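Local coordinates for putative glucose-6-phosphate 1-epimerase (Salmonella typhimurium, PDB 2HTA), which probably interconverts the alpha and beta anomers of glucose 6-phosphate and related hexose 6-phosphates, at residues I200-D205 with D223-N228; V255-G260 with F278-T283; S193-R198 with A231-H236. One frame throughout, in Å; residues are numbered along the deposited sequence.

Contacts 1 and 2 are antiparallel strand pairings; contact 3 is a strand end and the loop that follows it, bridged to strand 232-237. Contact 2 is the core one: nine of its ten touching residues are buried, its side chains are mostly apolar or aromatic, and it holds Glu-282 of the inferred active site. Contact 1 lies in the same sheet, one strand further out, since strand 222-226 pairs with strand 253-258; it is only partly buried and relies on a salt bridge, a water and a multiply bonded Asp-201 carboxylate. Contact 3 belongs to a neighbouring sheet and is partly buried and polar. Its strand 232-237 packs Ser-233 and Ile-235 against Val-279 and Val-281 of contact 2.

Contact 1 (I200-D205 with D223-N228); sequences IDKVND and DRVYLN
OD2 of Asp-201 is gripped by two donors, Arg-224 from across the strand pair and Asn-204 from its own turn. Arg-224 NH2 lies 3.2 Å from Asp-201 OD2 in a salt bridge bent to 136° at the hydrogen. It stands above the carboxylate plane and the oxygen is tilted out of the guanidinium plane, so the groups meet through one nitrogen and not as a flat two-pronged pair. Asn-204 ND2 reaches the same OD2 at 2.7 Å over the opposite face, with the oxygen in its amide plane. The two donors thus hold the carboxylate from above and below. Asp-201 OD1 accepts from a water at 2.6 Å, which accepts in turn from Arg-224 NE and Asp-223 N. Arg-224 NH1 binds Gln-216 OE1.

The backbone register is regular. Ile-200 and Val-225 form the hydrogen-bonded pair, with Ile-200 N 2.8 Å from Val-225 O and the return bond similar. Asp-201 and Arg-224 form the next, non-hydrogen-bonded pair, and then Lys-202 N donates to Asp-223 O at 2.8 Å. On the Ile-200 and Val-225 face, the side chains of Ile-200 and Leu-227 cross at about a right angle, with Ile-200 CD1 and Leu-227 CD2 3.8 Å apart. The Lys-202 chain bends at chi3 (-103°), which lays CE against Val-225 CG2 at 3.6 Å; NZ remains beyond salt-bridge range of Asp-223 OD1.

Strand 222-226 runs between strand 198-201, which also pairs with strand 207-210, and strand 253-258, bonded through Arg-224 and Gly-256. Asp-223, a substrate-binding residue by similarity, rests its side chain on Val-255 and Trp-257 of that inner strand.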
# COMPACT_ATOMS: atom_id res chain seq x y z
N ILE A 200 13.29 3.86 14.67
CA ILE A 200 14.47 4.41 13.94
C ILE A 200 13.93 5.59 13.17
O ILE A 200 12.95 5.45 12.44
CB ILE A 200 15.09 3.37 12.99
CG1 ILE A 200 15.67 2.23 13.82
CG2 ILE A 200 16.27 3.99 12.16
CD1 ILE A 200 15.72 0.87 13.04
N ASP A 201 14.54 6.75 13.38
CA ASP A 201 14.12 7.98 12.72
C ASP A 201 15.02 8.22 11.51
O ASP A 201 16.16 8.73 11.64
CB ASP A 201 14.26 9.14 13.72
CG ASP A 201 13.71 10.44 13.20
OD1 ASP A 201 13.48 10.53 11.98
OD2 ASP A 201 13.55 11.39 14.00
N LYS A 202 14.48 7.90 10.32
CA LYS A 202 15.23 8.01 9.07
C LYS A 202 15.43 9.46 8.63
O LYS A 202 16.26 9.74 7.78
CB LYS A 202 14.48 7.25 7.98
CG LYS A 202 14.66 5.74 8.13
CD LYS A 202 14.43 5.03 6.80
CE LYS A 202 13.06 4.38 6.80
NZ LYS A 202 12.89 3.51 5.60
N VAL A 203 14.62 10.37 9.17
CA VAL A 203 14.78 11.78 8.89
C VAL A 203 16.02 12.30 9.61
O VAL A 203 16.66 13.21 9.13
CB VAL A 203 13.54 12.65 9.27
CG1 VAL A 203 13.83 14.16 9.17
CG2 VAL A 203 12.35 12.32 8.39
N ASN A 204 16.35 11.71 10.75
CA ASN A 204 17.36 12.26 11.61
C ASN A 204 18.45 11.23 11.85
O ASN A 204 18.58 10.71 12.95
CB ASN A 204 16.73 12.71 12.94
CG ASN A 204 15.81 13.88 12.77
OD1 ASN A 204 16.25 14.97 12.47
ND2 ASN A 204 14.51 13.66 12.96
N ASP A 205 19.20 10.89 10.80
CA ASP A 205 20.43 10.09 10.94
C ASP A 205 20.23 8.67 11.47
O ASP A 205 21.16 8.07 12.05
CB ASP A 205 21.45 10.85 11.79
CG ASP A 205 22.12 11.99 11.02
OD1 ASP A 205 22.41 11.81 9.81
OD2 ASP A 205 22.34 13.06 11.61
N ASP A 223 9.54 10.11 9.19
CA ASP A 223 9.88 8.87 8.49
C ASP A 223 10.50 7.95 9.51
O ASP A 223 11.68 8.07 9.83
CB ASP A 223 10.83 9.13 7.30
CG ASP A 223 10.97 7.91 6.39
OD1 ASP A 223 10.38 6.83 6.72
OD2 ASP A 223 11.65 8.02 5.33
N ARG A 224 9.68 7.08 10.10
CA ARG A 224 10.06 6.32 11.27
C ARG A 224 9.72 4.85 11.08
O ARG A 224 8.63 4.49 10.57
CB ARG A 224 9.35 6.87 12.52
CG ARG A 224 10.04 8.20 12.95
CD ARG A 224 9.21 9.02 13.87
NE ARG A 224 10.03 10.19 14.19
CZ ARG A 224 10.02 10.80 15.35
NH1 ARG A 224 9.17 10.40 16.30
NH2 ARG A 224 10.84 11.83 15.56
N VAL A 225 10.68 4.00 11.48
CA VAL A 225 10.49 2.56 11.51
C VAL A 225 10.26 2.13 12.94
O VAL A 225 11.15 2.21 13.79
CB VAL A 225 11.75 1.79 10.98
CG1 VAL A 225 11.43 0.28 10.92
CG2 VAL A 225 12.23 2.37 9.61
N TYR A 226 9.04 1.73 13.27
CA TYR A 226 8.76 1.26 14.63
C TYR A 226 9.20 -0.20 14.80
O TYR A 226 8.88 -1.05 13.98
CB TYR A 226 7.25 1.50 14.95
CG TYR A 226 6.96 2.99 14.79
CD1 TYR A 226 6.56 3.50 13.57
CD2 TYR A 226 7.23 3.89 15.84
CE1 TYR A 226 6.35 4.88 13.41
CE2 TYR A 226 7.04 5.23 15.68
CZ TYR A 226 6.61 5.72 14.45
OH TYR A 226 6.41 7.07 14.29
N LEU A 227 9.94 -0.47 15.87
CA LEU A 227 10.57 -1.78 16.11
C LEU A 227 9.70 -2.69 16.97
O LEU A 227 9.91 -3.90 17.00
CB LEU A 227 11.92 -1.53 16.82
CG LEU A 227 12.90 -0.67 16.01
CD1 LEU A 227 14.20 -0.55 16.83
CD2 LEU A 227 13.15 -1.32 14.68
N ASN A 228 8.71 -2.12 17.66
CA ASN A 228 7.93 -2.88 18.61
C ASN A 228 6.46 -2.38 18.65
O ASN A 228 5.89 -2.20 19.72
CB ASN A 228 8.55 -2.77 19.99
CG ASN A 228 8.01 -3.78 20.97
OD1 ASN A 228 7.73 -4.96 20.65
ND2 ASN A 228 7.85 -3.33 22.22
O HOH W 1 11.01 11.22 11.55

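Contact 2 (V255-G260 with F278-T283); sequences VGWNPG and FVCVET
Trp-257 and Cys-280 mark the tight face of this antiparallel pair. SG of Cys-280 lies in the plane of the indole, at its edge, 3.5 Å from Trp-257 CE3. Further along, Trp-257 CZ3 meets Phe-278 CE1 at 4.0 Å, the six-membered rings inclined at 49°, while Pro-259 CD presses on Phe-278 CZ at 3.4 Å. Phe-278 CG sits between its backbone N and carbonyl carbon (chi1 80°), which swings the ring toward the proline. Where the backbone bonds end, Asn-258 takes over: ND2 donates to Phe-278 O at 2.7 Å and also to Tyr-275 O, and Asn-258 OD1 accepts from Gly-260 N, a capping bond in the turn that leads into the next helix.

The other face is looser across the pair. Gly-256 has no side chain to set against Val-281, whose side chain instead meets Ser-233 and Ile-235 of strand 232-237.

Glu-282 extends beyond CG; toward strand 253-258 its carboxylate meets carbon, OE2 lying 3.6 Å from Val-255 CG1. Bonds in both directions between Val-255 and Glu-282 fix its backbone, and His-179 lies beside it, consistent with the active-site roles inferred for both residues.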
# COMPACT_ATOMS: atom_id res chain seq x y z
N VAL A 255 5.98 1.24 9.50
CA VAL A 255 6.54 2.52 9.15
C VAL A 255 5.48 3.59 9.10
O VAL A 255 4.39 3.35 8.56
CB VAL A 255 7.30 2.44 7.81
CG1 VAL A 255 7.65 3.83 7.25
CG2 VAL A 255 8.60 1.66 8.10
N GLY A 256 5.74 4.71 9.75
CA GLY A 256 4.87 5.87 9.62
C GLY A 256 5.62 6.91 8.79
O GLY A 256 6.78 7.23 9.10
N TRP A 257 4.97 7.45 7.75
CA TRP A 257 5.68 8.41 6.89
C TRP A 257 4.69 9.47 6.41
O TRP A 257 3.56 9.15 6.02
CB TRP A 257 6.25 7.68 5.68
CG TRP A 257 6.91 8.58 4.69
CD1 TRP A 257 8.03 9.32 4.89
CD2 TRP A 257 6.50 8.80 3.34
NE1 TRP A 257 8.34 10.02 3.73
CE2 TRP A 257 7.43 9.68 2.76
CE3 TRP A 257 5.44 8.32 2.55
CZ2 TRP A 257 7.32 10.11 1.42
CZ3 TRP A 257 5.32 8.75 1.21
CH2 TRP A 257 6.27 9.63 0.66
N ASN A 258 5.14 10.71 6.44
CA ASN A 258 4.54 11.79 5.63
C ASN A 258 5.67 12.69 5.18
O ASN A 258 6.54 12.99 5.97
CB ASN A 258 3.54 12.59 6.44
CG ASN A 258 2.92 13.73 5.62
OD1 ASN A 258 3.55 14.76 5.45
ND2 ASN A 258 1.66 13.55 5.12
N PRO A 259 5.69 13.08 3.90
CA PRO A 259 6.90 13.74 3.35
C PRO A 259 7.00 15.17 3.81
O PRO A 259 8.07 15.73 3.76
CB PRO A 259 6.66 13.71 1.84
CG PRO A 259 5.16 13.60 1.64
CD PRO A 259 4.65 12.84 2.86
N GLY A 260 5.90 15.74 4.31
CA GLY A 260 5.87 17.18 4.60
C GLY A 260 5.91 18.02 3.30
O GLY A 260 6.02 17.50 2.19
N PHE A 278 -2.72 12.85 3.34
CA PHE A 278 -2.42 11.44 3.63
C PHE A 278 -1.42 11.24 4.74
O PHE A 278 -0.61 12.15 5.05
CB PHE A 278 -2.01 10.69 2.35
CG PHE A 278 -0.56 10.92 1.93
CD1 PHE A 278 0.49 10.14 2.44
CD2 PHE A 278 -0.26 11.94 1.01
CE1 PHE A 278 1.81 10.37 2.06
CE2 PHE A 278 1.08 12.15 0.60
CZ PHE A 278 2.09 11.36 1.11
N VAL A 279 -1.46 10.04 5.32
CA VAL A 279 -0.37 9.56 6.16
C VAL A 279 -0.14 8.11 5.72
O VAL A 279 -1.12 7.40 5.42
CB VAL A 279 -0.69 9.63 7.68
CG1 VAL A 279 -1.86 8.70 8.09
CG2 VAL A 279 0.49 9.32 8.56
N CYS A 280 1.13 7.71 5.64
CA CYS A 280 1.44 6.31 5.39
C CYS A 280 1.64 5.54 6.65
O CYS A 280 2.45 5.94 7.50
CB CYS A 280 2.67 6.14 4.48
SG CYS A 280 2.34 6.65 2.80
N VAL A 281 0.92 4.42 6.78
CA VAL A 281 1.12 3.49 7.89
C VAL A 281 1.30 2.12 7.23
O VAL A 281 0.33 1.50 6.71
CB VAL A 281 -0.08 3.50 8.95
CG1 VAL A 281 0.08 2.36 10.02
CG2 VAL A 281 -0.30 4.92 9.59
N GLU A 282 2.55 1.66 7.22
CA GLU A 282 2.99 0.57 6.34
C GLU A 282 3.24 -0.68 7.16
O GLU A 282 3.83 -0.60 8.25
CB GLU A 282 4.32 0.99 5.68
CG GLU A 282 4.21 2.38 5.05
CD GLU A 282 5.54 2.85 4.47
OE1 GLU A 282 6.39 2.01 4.15
OE2 GLU A 282 5.68 4.07 4.27
N THR A 283 2.85 -1.83 6.63
CA THR A 283 3.20 -3.14 7.23
C THR A 283 4.51 -3.57 6.64
O THR A 283 4.62 -3.70 5.41
CB THR A 283 2.15 -4.21 6.90
OG1 THR A 283 0.86 -3.76 7.34
CG2 THR A 283 2.47 -5.49 7.65

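Contact 3 (S193-R198 with A231-H236)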
# COMPACT_ATOMS: atom_id res chain seq x y z
N SER A 193 -1.71 5.99 16.92
CA SER A 193 -1.38 5.32 18.18
C SER A 193 -1.11 3.85 17.90
O SER A 193 -1.32 3.39 16.75
CB SER A 193 -2.54 5.49 19.19
OG SER A 193 -3.72 4.99 18.65
N GLY A 194 -0.72 3.11 18.94
CA GLY A 194 -0.48 1.70 18.86
C GLY A 194 0.90 1.41 18.29
O GLY A 194 1.20 0.28 17.94
N LEU A 195 1.75 2.42 18.26
CA LEU A 195 3.09 2.28 17.63
C LEU A 195 4.22 1.80 18.54
O LEU A 195 5.39 1.69 18.11
CB LEU A 195 3.49 3.59 16.93
CG LEU A 195 2.62 3.97 15.72
CD1 LEU A 195 2.93 5.41 15.27
CD2 LEU A 195 2.71 3.00 14.54
N GLY A 196 3.88 1.49 19.78
CA GLY A 196 4.86 0.90 20.68
C GLY A 196 5.88 1.90 21.23
O GLY A 196 5.51 3.01 21.65
N ASP A 197 7.15 1.49 21.28
CA ASP A 197 8.14 2.30 21.98
C ASP A 197 9.32 2.70 21.09
O ASP A 197 9.41 3.88 20.69
CB ASP A 197 8.53 1.64 23.35
CG ASP A 197 9.02 0.17 23.25
OD1 ASP A 197 9.27 -0.41 22.14
OD2 ASP A 197 9.21 -0.41 24.37
N ARG A 198 10.23 1.76 20.81
CA ARG A 198 11.45 2.15 20.03
C ARG A 198 11.16 2.35 18.57
O ARG A 198 10.30 1.66 17.99
CB ARG A 198 12.55 1.11 20.23
CG ARG A 198 12.91 1.02 21.73
CD ARG A 198 14.17 0.13 22.03
NE ARG A 198 14.65 0.53 23.38
CZ ARG A 198 15.62 1.42 23.61
NH1 ARG A 198 16.31 1.98 22.61
NH2 ARG A 198 15.94 1.70 24.87
N ALA A 231 -0.15 -4.86 17.24
CA ALA A 231 -0.77 -5.44 16.05
C ALA A 231 -1.60 -4.41 15.31
O ALA A 231 -1.66 -4.40 14.08
CB ALA A 231 -1.68 -6.64 16.43
N CYS A 232 -2.29 -3.56 16.08
CA CYS A 232 -3.20 -2.59 15.48
C CYS A 232 -2.68 -1.16 15.64
O CYS A 232 -2.54 -0.66 16.77
CB CYS A 232 -4.57 -2.75 16.17
SG CYS A 232 -5.80 -1.69 15.32
N SER A 233 -2.36 -0.50 14.54
CA SER A 233 -2.12 0.93 14.57
C SER A 233 -3.45 1.65 14.43
O SER A 233 -4.30 1.21 13.66
CB SER A 233 -1.23 1.37 13.37
OG SER A 233 -0.02 0.59 13.24
N VAL A 234 -3.64 2.77 15.12
CA VAL A 234 -4.91 3.47 14.96
C VAL A 234 -4.62 4.89 14.49
O VAL A 234 -3.87 5.63 15.17
CB VAL A 234 -5.71 3.52 16.26
CG1 VAL A 234 -7.04 4.31 16.05
CG2 VAL A 234 -5.95 2.11 16.83
N ILE A 235 -5.18 5.25 13.34
CA ILE A 235 -5.05 6.63 12.79
C ILE A 235 -6.29 7.41 13.29
O ILE A 235 -7.43 6.98 13.03
CB ILE A 235 -5.05 6.68 11.24
CG1 ILE A 235 -3.95 5.73 10.71
CG2 ILE A 235 -4.98 8.17 10.70
CD1 ILE A 235 -3.97 5.50 9.20
N HIS A 236 -6.06 8.49 14.01
CA HIS A 236 -7.18 9.29 14.56
C HIS A 236 -7.31 10.52 13.69
O HIS A 236 -6.37 11.30 13.62
CB HIS A 236 -6.82 9.71 15.98
CG HIS A 236 -6.49 8.57 16.87
ND1 HIS A 236 -7.40 8.02 17.74
CD2 HIS A 236 -5.33 7.87 17.05
CE1 HIS A 236 -6.84 7.02 18.41
NE2 HIS A 236 -5.58 6.91 18.00
O HOH W 2 0.94 -0.60 15.36
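Ser-193 and Val-234 form an antiparallel bridge where strand 191-193 meets strand 232-237, near one border of a large sheet in this galactose-mutarotase-like beta-sandwich fold. The evidence is a hydrogen-bonded pair: Ser-193 N donates to Val-234 O at 2.8 Å, in the carbonyl plane, and Val-234 N returns to Ser-193 O at 2.9 Å, although from well above that carbonyl's plane.

The side chain of Ser-193 adds a second link. Its CB lies 3.6 Å from His-236 NE2. One bond further, OG is placed between the backbone N and the carbonyl carbon (chi1 57°), and this rotation brings OG to Val-234 and His-236. Ser-193 OG lies 3.4 Å from CB of Val-234, and it forms a hydrogen bond of 2.8 Å with NE2 of His-236. The oxygen lies in the imidazole plane at the ring edge; either partner could be the donor. Val-234 also supports the ring, its CG1 over one face toward the rim, so the imidazole is held by an edge bond and by packing on a face. Thr-243 of strand 242-249 touches both His-236 and Val-234.

After the bridge the chain leaves the strand at Gly-194, where phi is positive (82°), a conformation that glycine adopts readily. Leu-195 comes back as far as Ser-233, with Leu-195 CD2 3.9 Å from Ser-233 OG. Ser-233 OG has its main polar partner outside the pair, His-248 NE2, and Val-281 packs nearby. A water completes the junction between the segments, donating to Gly-194 O at 2.7 Å and accepting from Ser-233 OG at 2.6 Å.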